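Putative uncharacterized protein (Enterobacter cloacae, PDB 4HFK) probably acts as a type VI secretion amidase immunity protein, a small helical protein expected to bind and neutralise a cell-wall-degrading effector. Local coordinates at residues E16-N21 with A39-W44; N21-K26 with E60-L65. One frame throughout, in Å; residues are numbered along the deposited sequence.

Contact 1. Residues E16-N21 with A39-W44; sequences ENWVQN and ASAAAW
The indole NE1 of W44 donates to the amide oxygen OD1 of N21 at 2.8 Å, yet the bond is weak because the angle at the hydrogen is only 128°. OD1 lies in the ring plane at the indole edge, where it also comes close to CD1 of W44. The amide itself is turned 62° out of the indole plane, and its ND2 makes a second weak bond, at 3.1 Å, to OE1 of the adjacent Q20. CG of N21 sits beside the backbone N, a rotation that leaves the amide where OD1 meets the W44 edge; CB packs on CB of A41.

A face of the same indole is covered by N17. Its CB stands 3.5 Å from the centroid of the five-membered ring and 16° off the normal, a CH-pi contact, while ND2 lies over the six-membered ring, 3.3 Å from CH2 of W44. W44 is therefore met by N17 on a face and by N21 at an edge, one helical turn apart.

W18 meets A41 with its ring edge: CD1 comes within 3.0 Å of the carbonyl O of A41, in the ring plane, and 3.8 Å from its CB. CB of W18 also packs on CB of W44 at 3.9 Å.

The contact joins helices 11-27 and 31-47 of this helical immunity-family chain, nearly antiparallel, with segment axes 8.3 Å apart, consistent with the small A41 at the crossing. T84 and I80 of the second subunit pack on N17 and N21, and W18 touches an apolar side chain of another protein, consistent with a part in partner binding. Chemically, one weak N-H...O bond meets the W44 edge, A41 O touches the W18 edge only at a carbon, and CH-pi and apolar packing make up most of the rest.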
loop_
_atom_site.group_PDB
_atom_site.type_symbol
_atom_site.label_atom_id
_atom_site.label_comp_id
_atom_site.label_asym_id
_atom_site.label_seq_id
_atom_site.Cartn_x
_atom_site.Cartn_y
_atom_site.Cartn_z
ATOM N N GLU B 16 -1.102 7.869 -7.208
ATOM C CA GLU B 16 -0.998 6.408 -7.096
ATOM C C GLU B 16 -1.325 5.911 -5.686
ATOM O O GLU B 16 -2.044 4.929 -5.515
ATOM C CB GLU B 16 0.410 5.937 -7.489
ATOM C CG GLU B 16 0.692 6.052 -8.990
ATOM C CD GLU B 16 2.185 6.041 -9.315
ATOM O OE1 GLU B 16 3.015 5.889 -8.381
ATOM O OE2 GLU B 16 2.523 6.193 -10.508
ATOM N N ASN B 17 -0.775 6.581 -4.685
ATOM C CA ASN B 17 -1.004 6.201 -3.301
ATOM C C ASN B 17 -2.454 6.432 -2.885
ATOM O O ASN B 17 -3.023 5.622 -2.150
ATOM C CB ASN B 17 -0.005 6.919 -2.380
ATOM C CG ASN B 17 1.437 6.495 -2.665
ATOM O OD1 ASN B 17 1.661 5.462 -3.301
ATOM N ND2 ASN B 17 2.410 7.293 -2.213
ATOM N N TRP B 18 -3.064 7.513 -3.371
ATOM C CA TRP B 18 -4.500 7.686 -3.187
ATOM C C TRP B 18 -5.251 6.471 -3.728
ATOM O O TRP B 18 -6.079 5.871 -3.024
ATOM C CB TRP B 18 -5.021 8.964 -3.859
ATOM C CG TRP B 18 -6.517 9.165 -3.624
ATOM C CD1 TRP B 18 -7.110 9.773 -2.544
ATOM C CD2 TRP B 18 -7.594 8.726 -4.474
ATOM N NE1 TRP B 18 -8.487 9.754 -2.683
ATOM C CE2 TRP B 18 -8.807 9.121 -3.856
ATOM C CE3 TRP B 18 -7.650 8.064 -5.705
ATOM C CZ2 TRP B 18 -10.061 8.853 -4.425
ATOM C CZ3 TRP B 18 -8.894 7.808 -6.272
ATOM C CH2 TRP B 18 -10.083 8.205 -5.627
ATOM N N VAL B 19 -4.956 6.101 -4.970
ATOM C CA VAL B 19 -5.649 4.980 -5.610
ATOM C C VAL B 19 -5.429 3.690 -4.823
ATOM O O VAL B 19 -6.375 2.924 -4.586
ATOM C CB VAL B 19 -5.186 4.764 -7.072
ATOM C CG1 VAL B 19 -5.763 3.453 -7.632
ATOM C CG2 VAL B 19 -5.599 5.947 -7.951
ATOM N N GLN B 20 -4.182 3.452 -4.415
ATOM C CA GLN B 20 -3.849 2.226 -3.685
ATOM C C GLN B 20 -4.565 2.169 -2.335
ATOM O O GLN B 20 -5.168 1.152 -1.982
ATOM C CB GLN B 20 -2.333 2.107 -3.479
ATOM C CG GLN B 20 -1.858 0.662 -3.244
ATOM C CD GLN B 20 -1.274 0.437 -1.858
ATOM O OE1 GLN B 20 -1.394 1.286 -0.979
ATOM N NE2 GLN B 20 -0.629 -0.714 -1.662
ATOM N N ASN B 21 -4.495 3.261 -1.581
ATOM C CA ASN B 21 -5.103 3.302 -0.253
ATOM C C ASN B 21 -6.612 3.127 -0.349
ATOM O O ASN B 21 -7.227 2.421 0.451
ATOM C CB ASN B 21 -4.787 4.618 0.455
ATOM C CG ASN B 21 -3.355 4.701 0.942
ATOM O OD1 ASN B 21 -2.994 5.658 1.633
ATOM N ND2 ASN B 21 -2.523 3.715 0.577
ATOM N N ALA B 39 -9.160 7.393 5.514
ATOM C CA ALA B 39 -8.592 8.588 6.130
ATOM C C ALA B 39 -7.213 8.818 5.524
ATOM O O ALA B 39 -6.833 9.945 5.210
ATOM C CB ALA B 39 -8.489 8.425 7.634
ATOM N N SER B 40 -6.467 7.735 5.358
ATOM C CA SER B 40 -5.155 7.807 4.731
ATOM C C SER B 40 -5.252 8.346 3.303
ATOM O O SER B 40 -4.493 9.247 2.916
ATOM C CB SER B 40 -4.493 6.427 4.745
ATOM O OG SER B 40 -4.252 6.010 6.083
ATOM N N ALA B 41 -6.200 7.816 2.532
ATOM C CA ALA B 41 -6.409 8.267 1.160
ATOM C C ALA B 41 -6.717 9.767 1.121
ATOM O O ALA B 41 -6.257 10.486 0.227
ATOM C CB ALA B 41 -7.541 7.463 0.501
ATOM N N ALA B 42 -7.486 10.249 2.096
ATOM C CA ALA B 42 -7.858 11.669 2.109
ATOM C C ALA B 42 -6.650 12.579 2.356
ATOM O O ALA B 42 -6.687 13.766 2.026
ATOM C CB ALA B 42 -8.987 11.952 3.127
ATOM N N ALA B 43 -5.584 12.033 2.940
ATOM C CA ALA B 43 -4.362 12.819 3.127
ATOM C C ALA B 43 -3.638 12.989 1.795
ATOM O O ALA B 43 -3.109 14.064 1.502
ATOM C CB ALA B 43 -3.442 12.172 4.145
ATOM N N TRP B 44 -3.586 11.917 1.003
ATOM C CA TRP B 44 -3.025 12.008 -0.343
ATOM C C TRP B 44 -3.883 12.942 -1.194
ATOM O O TRP B 44 -3.365 13.687 -2.036
ATOM C CB TRP B 44 -2.948 10.627 -1.008
ATOM C CG TRP B 44 -2.053 9.633 -0.293
ATOM C CD1 TRP B 44 -2.442 8.477 0.343
ATOM C CD2 TRP B 44 -0.627 9.710 -0.149
ATOM N NE1 TRP B 44 -1.342 7.840 0.864
ATOM C CE2 TRP B 44 -0.218 8.574 0.581
ATOM C CE3 TRP B 44 0.343 10.626 -0.573
ATOM C CZ2 TRP B 44 1.132 8.329 0.901
ATOM C CZ3 TRP B 44 1.683 10.388 -0.251
ATOM C CH2 TRP B 44 2.063 9.246 0.480
#

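Contact 2. Residues N21-K26 with E60-L65; sequences NRCIGK and EVIVSL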
loop_
_atom_site.group_PDB
_atom_site.type_symbol
_atom_site.label_atom_id
_atom_site.label_comp_id
_atom_site.label_asym_id
_atom_site.label_seq_id
_atom_site.Cartn_x
_atom_site.Cartn_y
_atom_site.Cartn_z
ATOM N N ASN B 21 -4.495 3.261 -1.581
ATOM C CA ASN B 21 -5.103 3.302 -0.253
ATOM C C ASN B 21 -6.612 3.127 -0.349
ATOM O O ASN B 21 -7.227 2.421 0.451
ATOM C CB ASN B 21 -4.787 4.618 0.455
ATOM C CG ASN B 21 -3.355 4.701 0.942
ATOM O OD1 ASN B 21 -2.994 5.658 1.633
ATOM N ND2 ASN B 21 -2.523 3.715 0.577
ATOM N N ARG B 22 -7.210 3.771 -1.340
ATOM C CA ARG B 22 -8.636 3.619 -1.576
ATOM C C ARG B 22 -9.006 2.181 -1.988
ATOM O O ARG B 22 -10.048 1.654 -1.576
ATOM C CB ARG B 22 -9.100 4.620 -2.627
ATOM C CG ARG B 22 -10.554 4.493 -2.951
ATOM C CD ARG B 22 -11.197 5.857 -3.078
ATOM N NE ARG B 22 -12.615 5.728 -3.395
ATOM C CZ ARG B 22 -13.592 5.908 -2.513
ATOM N NH1 ARG B 22 -13.305 6.247 -1.260
ATOM N NH2 ARG B 22 -14.851 5.767 -2.893
ATOM N N CYS B 23 -8.163 1.540 -2.796
ATOM C CA CYS B 23 -8.394 0.133 -3.127
ATOM C C CYS B 23 -8.380 -0.737 -1.875
ATOM O O CYS B 23 -9.244 -1.599 -1.702
ATOM C CB CYS B 23 -7.335 -0.396 -4.090
ATOM S SG CYS B 23 -7.547 0.094 -5.776
ATOM N N ILE B 24 -7.384 -0.524 -1.020
ATOM C CA ILE B 24 -7.285 -1.263 0.240
ATOM C C ILE B 24 -8.570 -1.114 1.043
ATOM O O ILE B 24 -9.069 -2.086 1.608
ATOM C CB ILE B 24 -6.076 -0.794 1.067
ATOM C CG1 ILE B 24 -4.780 -1.213 0.360
ATOM C CG2 ILE B 24 -6.114 -1.393 2.467
ATOM C CD1 ILE B 24 -3.520 -0.610 0.947
ATOM N N GLY B 25 -9.120 0.098 1.061
ATOM C CA GLY B 25 -10.365 0.369 1.756
ATOM C C GLY B 25 -11.532 -0.415 1.183
ATOM O O GLY B 25 -12.426 -0.843 1.918
ATOM N N LYS B 26 -11.533 -0.602 -0.133
ATOM C CA LYS B 26 -12.599 -1.343 -0.785
ATOM C C LYS B 26 -12.507 -2.854 -0.577
ATOM O O LYS B 26 -13.529 -3.528 -0.591
ATOM C CB LYS B 26 -12.628 -1.036 -2.289
ATOM C CG LYS B 26 -13.095 0.373 -2.617
ATOM C CD LYS B 26 -13.217 0.564 -4.123
ATOM C CE LYS B 26 -13.571 2.010 -4.449
ATOM N NZ LYS B 26 -14.803 2.458 -3.729
ATOM N N GLU B 60 -14.233 4.897 -10.242
ATOM C CA GLU B 60 -14.934 3.989 -11.150
ATOM C C GLU B 60 -13.978 2.956 -11.736
ATOM O O GLU B 60 -14.313 1.772 -11.841
ATOM C CB GLU B 60 -15.583 4.767 -12.299
ATOM C CG GLU B 60 -16.729 5.669 -11.871
ATOM N N VAL B 61 -12.789 3.406 -12.133
ATOM C CA VAL B 61 -11.799 2.498 -12.699
ATOM C C VAL B 61 -11.425 1.454 -11.652
ATOM O O VAL B 61 -11.354 0.260 -11.945
ATOM C CB VAL B 61 -10.546 3.263 -13.199
ATOM C CG1 VAL B 61 -9.446 2.300 -13.581
ATOM C CG2 VAL B 61 -10.911 4.150 -14.386
ATOM N N ILE B 62 -11.216 1.913 -10.421
ATOM C CA ILE B 62 -10.924 1.023 -9.300
ATOM C C ILE B 62 -11.977 -0.089 -9.150
ATOM O O ILE B 62 -11.637 -1.277 -9.067
ATOM C CB ILE B 62 -10.822 1.827 -7.987
ATOM C CG1 ILE B 62 -9.539 2.664 -7.973
ATOM C CG2 ILE B 62 -10.838 0.910 -6.785
ATOM C CD1 ILE B 62 -9.481 3.663 -6.837
ATOM N N VAL B 63 -13.251 0.291 -9.110
ATOM C CA VAL B 63 -14.319 -0.688 -8.903
ATOM C C VAL B 63 -14.316 -1.741 -10.020
ATOM O O VAL B 63 -14.504 -2.936 -9.762
ATOM C CB VAL B 63 -15.703 -0.006 -8.774
ATOM C CG1 VAL B 63 -16.815 -1.041 -8.756
ATOM C CG2 VAL B 63 -15.757 0.836 -7.496
ATOM N N SER B 64 -14.057 -1.293 -11.249
ATOM C CA SER B 64 -14.005 -2.184 -12.396
ATOM C C SER B 64 -12.792 -3.121 -12.360
ATOM O O SER B 64 -12.922 -4.320 -12.615
ATOM C CB SER B 64 -14.006 -1.372 -13.693
ATOM O OG SER B 64 -13.961 -2.233 -14.821
ATOM N N LEU B 65 -11.615 -2.580 -12.053
ATOM C CA LEU B 65 -10.397 -3.394 -12.045
ATOM C C LEU B 65 -10.344 -4.381 -10.870
ATOM O O LEU B 65 -9.792 -5.476 -11.001
ATOM C CB LEU B 65 -9.142 -2.511 -12.073
ATOM C CG LEU B 65 -8.816 -1.824 -13.405
ATOM C CD1 LEU B 65 -7.514 -1.035 -13.317
ATOM C CD2 LEU B 65 -8.725 -2.834 -14.530
#
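Apolar packing joins the two segments, and I62 is its centre. C23 and I62 have the nearest CA atoms across the contact, 6.7 Å apart. With the thiol beside its backbone N (chi1 -77°), SG of C23 reaches CG2 of I62 at 3.5 Å. That CG2 lies against both C23 and K26, whereas CD1 of I62 extends to CG of R22 at 4.1 Å and also lies near SG.

Methylenes of charged chains thus belong to the same apolar packing. Besides CG of R22, K26, one turn further on, lays its chain across I62 at about a right angle, with CD 3.6 Å from CG2 of I62. CE continues to V63, standing 3.9 Å from its CG2. The K26 chain runs extended through CE, and chi4 (-55°) turns only NZ away from the line of the methylenes.

Ionic interactions lie just outside the segments. NE of R22 forms a salt bridge with D59, the residue preceding 60-65, and NZ of K26 has a long, weak ion pair with the same carboxylate. NH2 of R22 also bonds to the backbone of another protein's chain, consistent with a part in partner binding.

No hydrogen bond crosses between the segments. The contact joins helices 11-27 and 52-66 of this helical immunity-family chain; the segment axes pass 10.6 Å apart at 50°, a spacing bridged by side chains, with 207 Å² buried in total. C83 and I86 of helix 79-87 add to the packing on C23. The chemistry thus passes from the buried sulfur-methyl contact to the partly exposed K26; D59 is the salt-bridge partner of R22, and any pull it exerts on the K26 ammonium is probably weaker.

From the N terminus, helix 11-27 supplies the first segments of both contacts: 16-21 and then 21-26, with N21 common to the two. Contact 1 closes a span of 17 mostly helical residues by returning helix 31-47 antiparallel; contact 2 closes a longer one of 33 by bringing in helix 52-66. Because the order is 16-21, 21-26, 39-44, 60-65, the spans cross and do not nest. Their centres are 11 Å apart, and V19 CG1 meets I62 CD1 at 3.8 Å, joining the two regions directly. Helix 11-27 thus sits between its two partners, and both contacts also reach the second subunit.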